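Local structure of type I polyketide synthase PikAII (Streptomyces venezuelae, 3QP9) at residues Val147-Val159 / Pro187-Asp199. The protein is part of a modular polyketide synthase, its C2-type ketoreductase domain probably epimerising the alpha-substituent of the intermediate rather than reducing the beta-keto group. Sequence-based numbering, arbitrary orientation.
Sequences VAAPLWCVTHGAV and PERWGGLIDLPSD
Strands 151-156 and 190-196, joined through helix 170-185, form a parallel beta-alpha-beta unit of a Rossmann-like fold. A beta bulge interrupts their ladder: Gly191 N and Gly192 N approach Leu151 O from the same face of its carbonyl plane, at 2.8 and 3.1 Å. Having no side chains, these glycines let the Trp152 indole lie flat against their backbone. Gly191 CA sits over the five-membered ring and Gly192 CA over the six-membered ring, as CH-pi contacts, while Ile194 CD1 comes within 3.5 Å of Trp152 CE3. On the sheet's other face, Leu151 CD2 meets Trp190 CZ3 at 3.6 Å, and Cys153 SG lies obliquely by the same ring. Farther along, Asp195, its CG anti to the backbone N (chi1 -177°), reaches across to the first strand. Asp195 OD2 accepts a hydrogen bond from Thr155 OG1 at 2.6 Å on its anti lone pair and from Ala158 N at 2.9 Å from above the carboxylate plane, tying the turn after the strand to its neighbour; Asp195 OD1 forms a salt bridge with Arg224. Helix 170-185 contributes Trp176, whose NE1 is hydrogen-bonded to Thr155 OG1, while helix 202-212 packs against Trp152 and Ile194, and strand 109-112 continues the ladder beyond strand 151-156.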
ATOM      1  N   VAL A 147      26.262  -2.474   7.956  1.00 41.75           N
ATOM      2  CA  VAL A 147      25.726  -1.371   8.781  1.00 41.95           C
ATOM      3  C   VAL A 147      24.621  -1.959   9.597  1.00 40.64           C
ATOM      4  O   VAL A 147      23.619  -2.404   9.046  1.00 41.13           O
ATOM      5  CB  VAL A 147      25.153  -0.194   7.912  1.00 40.78           C
ATOM      6  CG1 VAL A 147      24.650   0.962   8.794  1.00 41.63           C
ATOM      7  CG2 VAL A 147      26.216   0.331   6.945  1.00 43.14           C
ATOM      8  N   ALA A 148      24.820  -1.961  10.902  1.00 38.70           N
ATOM      9  CA  ALA A 148      23.935  -2.633  11.851  1.00 38.37           C
ATOM     10  C   ALA A 148      22.939  -1.640  12.424  1.00 36.91           C
ATOM     11  O   ALA A 148      21.947  -2.051  12.984  1.00 36.64           O
ATOM     12  CB  ALA A 148      24.771  -3.271  13.028  1.00 40.31           C
ATOM     13  N   ALA A 149      23.206  -0.349  12.262  1.00 34.39           N
ATOM     14  CA  ALA A 149      22.343   0.744  12.753  1.00 34.11           C
ATOM     15  C   ALA A 149      20.902   0.745  12.161  1.00 34.38           C
ATOM     16  O   ALA A 149      20.731   0.408  10.982  1.00 35.17           O
ATOM     17  CB  ALA A 149      23.031   2.112  12.424  1.00 33.14           C
ATOM     18  N   PRO A 150      19.899   1.216  12.934  1.00 33.54           N
ATOM     19  CA  PRO A 150      18.531   1.202  12.378  1.00 32.83           C
ATOM     20  C   PRO A 150      18.316   2.163  11.199  1.00 30.18           C
ATOM     21  O   PRO A 150      18.732   3.343  11.252  1.00 30.61           O
ATOM     22  CB  PRO A 150      17.672   1.648  13.568  1.00 32.35           C
ATOM     23  CG  PRO A 150      18.566   2.561  14.353  1.00 33.90           C
ATOM     24  CD  PRO A 150      19.981   2.030  14.170  1.00 32.89           C
ATOM     25  N   LEU A 151      17.647   1.655  10.176  1.00 28.34           N
ATOM     26  CA  LEU A 151      17.286   2.430   9.002  1.00 27.14           C
ATOM     27  C   LEU A 151      15.929   3.141   9.200  1.00 25.41           C
ATOM     28  O   LEU A 151      14.901   2.463   9.408  1.00 26.38           O
ATOM     29  CB  LEU A 151      17.015   1.493   7.836  1.00 26.51           C
ATOM     30  CG  LEU A 151      16.605   2.112   6.455  1.00 28.58           C
ATOM     31  CD1 LEU A 151      17.466   3.395   6.013  1.00 28.15           C
ATOM     32  CD2 LEU A 151      16.567   1.094   5.307  1.00 29.19           C
ATOM     33  N   TRP A 152      15.898   4.434   9.014  1.00 25.42           N
ATOM     34  CA  TRP A 152      14.570   5.117   9.013  1.00 23.05           C
ATOM     35  C   TRP A 152      14.270   5.694   7.605  1.00 26.95           C
ATOM     36  O   TRP A 152      15.136   6.385   7.026  1.00 27.55           O
ATOM     37  CB  TRP A 152      14.582   6.204  10.045  1.00 23.33           C
ATOM     38  CG  TRP A 152      14.526   5.724  11.463  1.00 23.41           C
ATOM     39  CD1 TRP A 152      15.602   5.314  12.249  1.00 27.03           C
ATOM     40  CD2 TRP A 152      13.360   5.587  12.274  1.00 20.03           C
ATOM     41  NE1 TRP A 152      15.152   4.991  13.513  1.00 29.04           N
ATOM     42  CE2 TRP A 152      13.784   5.164  13.554  1.00 25.61           C
ATOM     43  CE3 TRP A 152      12.000   5.887  12.071  1.00 24.49           C
ATOM     44  CZ2 TRP A 152      12.866   4.912  14.612  1.00 27.56           C
ATOM     45  CZ3 TRP A 152      11.098   5.682  13.091  1.00 23.67           C
ATOM     46  CH2 TRP A 152      11.536   5.251  14.377  1.00 24.26           C
ATOM     47  N   CYS A 153      13.061   5.457   7.058  1.00 28.41           N
ATOM     48  CA  CYS A 153      12.726   5.980   5.705  1.00 28.57           C
ATOM     49  C   CYS A 153      11.720   7.076   5.842  1.00 28.88           C
ATOM     50  O   CYS A 153      10.698   6.885   6.441  1.00 27.78           O
ATOM     51  CB  CYS A 153      12.171   4.861   4.781  1.00 27.42           C
ATOM     52  SG  CYS A 153      13.427   3.601   4.405  1.00 31.89           S
ATOM     53  N   VAL A 154      12.037   8.248   5.332  1.00 29.02           N
ATOM     54  CA  VAL A 154      11.173   9.401   5.480  1.00 29.73           C
ATOM     55  C   VAL A 154      10.451   9.687   4.187  1.00 31.51           C
ATOM     56  O   VAL A 154      11.076   9.683   3.109  1.00 33.75           O
ATOM     57  CB  VAL A 154      11.976  10.592   5.991  1.00 31.82           C
ATOM     58  CG1 VAL A 154      11.121  11.870   6.064  1.00 29.86           C
ATOM     59  CG2 VAL A 154      12.539  10.276   7.440  1.00 34.04           C
ATOM     60  N   THR A 155       9.109   9.911   4.257  1.00 30.24           N
ATOM     61  CA  THR A 155       8.342  10.255   3.093  1.00 28.99           C
ATOM     62  C   THR A 155       7.675  11.601   3.369  1.00 29.95           C
ATOM     63  O   THR A 155       7.780  12.110   4.456  1.00 28.63           O
ATOM     64  CB  THR A 155       7.232   9.192   2.807  1.00 28.69           C
ATOM     65  OG1 THR A 155       6.391   9.059   3.992  1.00 28.63           O
ATOM     66  CG2 THR A 155       7.857   7.825   2.385  1.00 30.65           C
ATOM     67  N   HIS A 156       7.011  12.197   2.366  1.00 30.83           N
ATOM     68  CA  HIS A 156       6.135  13.397   2.576  1.00 29.99           C
ATOM     69  C   HIS A 156       4.916  13.189   1.728  1.00 28.45           C
ATOM     70  O   HIS A 156       5.032  12.785   0.580  1.00 28.79           O
ATOM     71  CB  HIS A 156       6.869  14.749   2.225  1.00 31.46           C
ATOM     72  CG  HIS A 156       7.364  14.839   0.818  1.00 35.65           C
ATOM     73  ND1 HIS A 156       6.634  15.449  -0.182  1.00 35.45           N
ATOM     74  CD2 HIS A 156       8.525  14.405   0.236  1.00 36.40           C
ATOM     75  CE1 HIS A 156       7.300  15.365  -1.327  1.00 35.98           C
ATOM     76  NE2 HIS A 156       8.448  14.732  -1.105  1.00 35.77           N
ATOM     77  N   GLY A 157       3.740  13.441   2.292  1.00 28.54           N
ATOM     78  CA  GLY A 157       2.459  13.284   1.550  1.00 27.36           C
ATOM     79  C   GLY A 157       2.050  11.821   1.289  1.00 27.97           C
ATOM     80  O   GLY A 157       1.184  11.576   0.478  1.00 29.34           O
ATOM     81  N   ALA A 158       2.706  10.852   1.918  1.00 26.09           N
ATOM     82  CA  ALA A 158       2.403   9.466   1.662  1.00 26.30           C
ATOM     83  C   ALA A 158       1.153   8.837   2.365  1.00 24.66           C
ATOM     84  O   ALA A 158       0.645   7.788   1.905  1.00 23.38           O
ATOM     85  CB  ALA A 158       3.672   8.579   1.852  1.00 24.96           C
ATOM     86  N   VAL A 159       0.729   9.383   3.493  1.00 23.89           N
ATOM     87  CA  VAL A 159      -0.388   8.776   4.252  1.00 24.85           C
ATOM     88  C   VAL A 159      -1.344   9.920   4.604  1.00 25.34           C
ATOM     89  O   VAL A 159      -0.948  11.074   4.669  1.00 28.29           O
ATOM     90  CB  VAL A 159       0.008   8.070   5.500  1.00 22.25           C
ATOM     91  CG1 VAL A 159       1.088   6.858   5.156  1.00 22.55           C
ATOM     92  CG2 VAL A 159       0.654   9.100   6.497  1.00 25.36           C
ATOM     93  N   PRO A 187      14.344  -7.461  11.266  1.00 32.28           N
ATOM     94  CA  PRO A 187      13.860  -6.689  12.414  1.00 32.00           C
ATOM     95  C   PRO A 187      14.967  -6.021  13.265  1.00 33.50           C
ATOM     96  O   PRO A 187      14.721  -5.051  13.913  1.00 32.60           O
ATOM     97  CB  PRO A 187      13.147  -7.728  13.257  1.00 29.55           C
ATOM     98  CG  PRO A 187      13.754  -9.091  12.764  1.00 33.82           C
ATOM     99  CD  PRO A 187      14.003  -8.889  11.331  1.00 34.15           C
ATOM    100  N   GLU A 188      16.200  -6.559  13.250  1.00 33.69           N
ATOM    101  CA  GLU A 188      17.260  -6.006  14.057  1.00 35.35           C
ATOM    102  C   GLU A 188      17.796  -4.698  13.460  1.00 35.30           C
ATOM    103  O   GLU A 188      18.468  -3.929  14.131  1.00 35.14           O
ATOM    104  CB  GLU A 188      18.394  -7.109  14.244  1.00 35.70           C
ATOM    105  CG  GLU A 188      19.323  -7.417  12.943  1.00 41.50           C
ATOM    106  CD  GLU A 188      18.567  -7.813  11.583  1.00 46.53           C
ATOM    107  OE1 GLU A 188      17.425  -8.312  11.572  1.00 44.38           O
ATOM    108  OE2 GLU A 188      19.151  -7.637  10.485  1.00 52.25           O
ATOM    109  N   ARG A 189      17.549  -4.460  12.171  1.00 34.51           N
ATOM    110  CA  ARG A 189      18.136  -3.269  11.533  1.00 34.65           C
ATOM    111  C   ARG A 189      17.136  -2.285  10.908  1.00 31.94           C
ATOM    112  O   ARG A 189      17.519  -1.329  10.292  1.00 30.24           O
ATOM    113  CB  ARG A 189      19.226  -3.639  10.538  1.00 34.85           C
ATOM    114  CG  ARG A 189      18.841  -4.754   9.536  1.00 38.31           C
ATOM    115  CD  ARG A 189      19.798  -4.754   8.399  1.00 42.99           C
ATOM    116  NE  ARG A 189      19.451  -5.659   7.307  1.00 43.38           N
ATOM    117  CZ  ARG A 189      19.170  -5.258   6.075  1.00 39.32           C
ATOM    118  NH1 ARG A 189      18.889  -6.151   5.124  1.00 37.70           N
ATOM    119  NH2 ARG A 189      19.204  -3.961   5.809  1.00 36.56           N
ATOM    120  N   TRP A 190      15.847  -2.523  11.127  1.00 33.39           N
ATOM    121  CA  TRP A 190      14.770  -1.598  10.710  1.00 29.79           C
ATOM    122  C   TRP A 190      14.364  -0.612  11.829  1.00 29.89           C
ATOM    123  O   TRP A 190      14.007  -1.007  12.947  1.00 27.45           O
ATOM    124  CB  TRP A 190      13.579  -2.422  10.178  1.00 30.71           C
ATOM    125  CG  TRP A 190      12.520  -1.473   9.526  1.00 26.84           C
ATOM    126  CD1 TRP A 190      11.361  -1.039  10.090  1.00 30.32           C
ATOM    127  CD2 TRP A 190      12.592  -0.880   8.229  1.00 26.53           C
ATOM    128  NE1 TRP A 190      10.652  -0.197   9.192  1.00 24.94           N
ATOM    129  CE2 TRP A 190      11.402  -0.084   8.048  1.00 28.78           C
ATOM    130  CE3 TRP A 190      13.525  -0.940   7.202  1.00 29.30           C
ATOM    131  CZ2 TRP A 190      11.173   0.660   6.894  1.00 24.95           C
ATOM    132  CZ3 TRP A 190      13.296  -0.256   6.016  1.00 28.84           C
ATOM    133  CH2 TRP A 190      12.082   0.559   5.872  1.00 32.78           C
ATOM    134  N   GLY A 191      14.451   0.676  11.531  1.00 27.52           N
ATOM    135  CA  GLY A 191      14.111   1.690  12.505  1.00 26.72           C
ATOM    136  C   GLY A 191      12.634   1.955  12.284  1.00 25.24           C
ATOM    137  O   GLY A 191      11.783   1.544  13.094  1.00 24.39           O
ATOM    138  N   GLY A 192      12.302   2.544  11.176  1.00 23.12           N
ATOM    139  CA  GLY A 192      10.848   2.858  10.960  1.00 23.25           C
ATOM    140  C   GLY A 192      10.514   3.696   9.789  1.00 24.65           C
ATOM    141  O   GLY A 192      11.345   3.951   8.977  1.00 25.26           O
ATOM    142  N   LEU A 193       9.288   4.282   9.815  1.00 24.70           N
ATOM    143  CA  LEU A 193       8.807   5.014   8.687  1.00 24.78           C
ATOM    144  C   LEU A 193       8.256   6.256   9.257  1.00 23.77           C
ATOM    145  O   LEU A 193       7.647   6.214  10.311  1.00 24.94           O
ATOM    146  CB  LEU A 193       7.687   4.252   7.982  1.00 25.27           C
ATOM    147  CG  LEU A 193       8.063   3.047   7.144  1.00 24.49           C
ATOM    148  CD1 LEU A 193       6.931   1.932   7.021  1.00 18.98           C
ATOM    149  CD2 LEU A 193       8.463   3.554   5.664  1.00 21.70           C
ATOM    150  N   ILE A 194       8.541   7.387   8.629  1.00 23.47           N
ATOM    151  CA  ILE A 194       8.057   8.664   9.127  1.00 25.09           C
ATOM    152  C   ILE A 194       7.547   9.447   7.972  1.00 26.62           C
ATOM    153  O   ILE A 194       8.289   9.648   7.039  1.00 25.12           O
ATOM    154  CB  ILE A 194       9.166   9.458   9.791  1.00 26.54           C
ATOM    155  CG1 ILE A 194       9.794   8.640  10.920  1.00 29.54           C
ATOM    156  CG2 ILE A 194       8.599  10.846  10.249  1.00 27.01           C
ATOM    157  CD1 ILE A 194      11.028   9.228  11.563  1.00 23.49           C
ATOM    158  N   ASP A 195       6.316  10.001   8.051  1.00 26.52           N
ATOM    159  CA  ASP A 195       5.826  10.800   6.921  1.00 27.98           C
ATOM    160  C   ASP A 195       5.696  12.266   7.337  1.00 29.68           C
ATOM    161  O   ASP A 195       5.003  12.556   8.299  1.00 28.92           O
ATOM    162  CB  ASP A 195       4.448  10.273   6.485  1.00 27.60           C
ATOM    163  CG  ASP A 195       3.892  10.996   5.265  1.00 31.58           C
ATOM    164  OD1 ASP A 195       2.860  11.701   5.441  1.00 34.20           O
ATOM    165  OD2 ASP A 195       4.566  10.943   4.203  1.00 31.03           O
ATOM    166  N   LEU A 196       6.338  13.157   6.587  1.00 29.76           N
ATOM    167  CA  LEU A 196       6.391  14.585   6.854  1.00 33.22           C
ATOM    168  C   LEU A 196       5.224  15.153   6.136  1.00 34.47           C
ATOM    169  O   LEU A 196       4.652  14.466   5.314  1.00 33.74           O
ATOM    170  CB  LEU A 196       7.711  15.199   6.354  1.00 32.89           C
ATOM    171  CG  LEU A 196       8.899  14.707   7.179  1.00 34.59           C
ATOM    172  CD1 LEU A 196      10.226  15.108   6.544  1.00 35.71           C
ATOM    173  CD2 LEU A 196       8.882  15.159   8.634  1.00 30.72           C
ATOM    174  N   PRO A 197       4.779  16.348   6.539  1.00 38.73           N
ATOM    175  CA  PRO A 197       3.612  16.949   5.873  1.00 42.57           C
ATOM    176  C   PRO A 197       3.928  17.126   4.373  1.00 47.09           C
ATOM    177  O   PRO A 197       5.086  17.497   4.051  1.00 48.30           O
ATOM    178  CB  PRO A 197       3.489  18.327   6.535  1.00 43.61           C
ATOM    179  CG  PRO A 197       4.249  18.265   7.869  1.00 39.19           C
ATOM    180  CD  PRO A 197       5.357  17.177   7.625  1.00 38.02           C
ATOM    181  N   SER A 198       2.946  16.937   3.473  1.00 49.61           N
ATOM    182  CA  SER A 198       3.228  17.022   1.997  1.00 52.39           C
ATOM    183  C   SER A 198       4.321  18.033   1.613  1.00 53.83           C
ATOM    184  O   SER A 198       5.107  17.757   0.727  1.00 54.50           O
ATOM    185  CB  SER A 198       1.981  17.311   1.150  1.00 52.67           C
ATOM    186  OG  SER A 198       0.899  16.467   1.505  1.00 55.74           O
ATOM    187  N   ASP A 199       4.360  19.186   2.284  1.00 55.95           N
ATOM    188  CA  ASP A 199       5.394  20.205   2.042  1.00 57.88           C
ATOM    189  C   ASP A 199       6.501  20.194   3.066  1.00 57.34           C
ATOM    190  O   ASP A 199       7.668  19.937   2.725  1.00 58.90           O
ATOM    191  CB  ASP A 199       4.785  21.608   1.842  1.00 58.81           C
ATOM    192  CG  ASP A 199       4.604  21.934   0.356  1.00 62.04           C
ATOM    193  OD1 ASP A 199       3.571  21.507  -0.237  1.00 65.03           O
ATOM    194  OD2 ASP A 199       5.513  22.590  -0.215  1.00 63.37           O
TER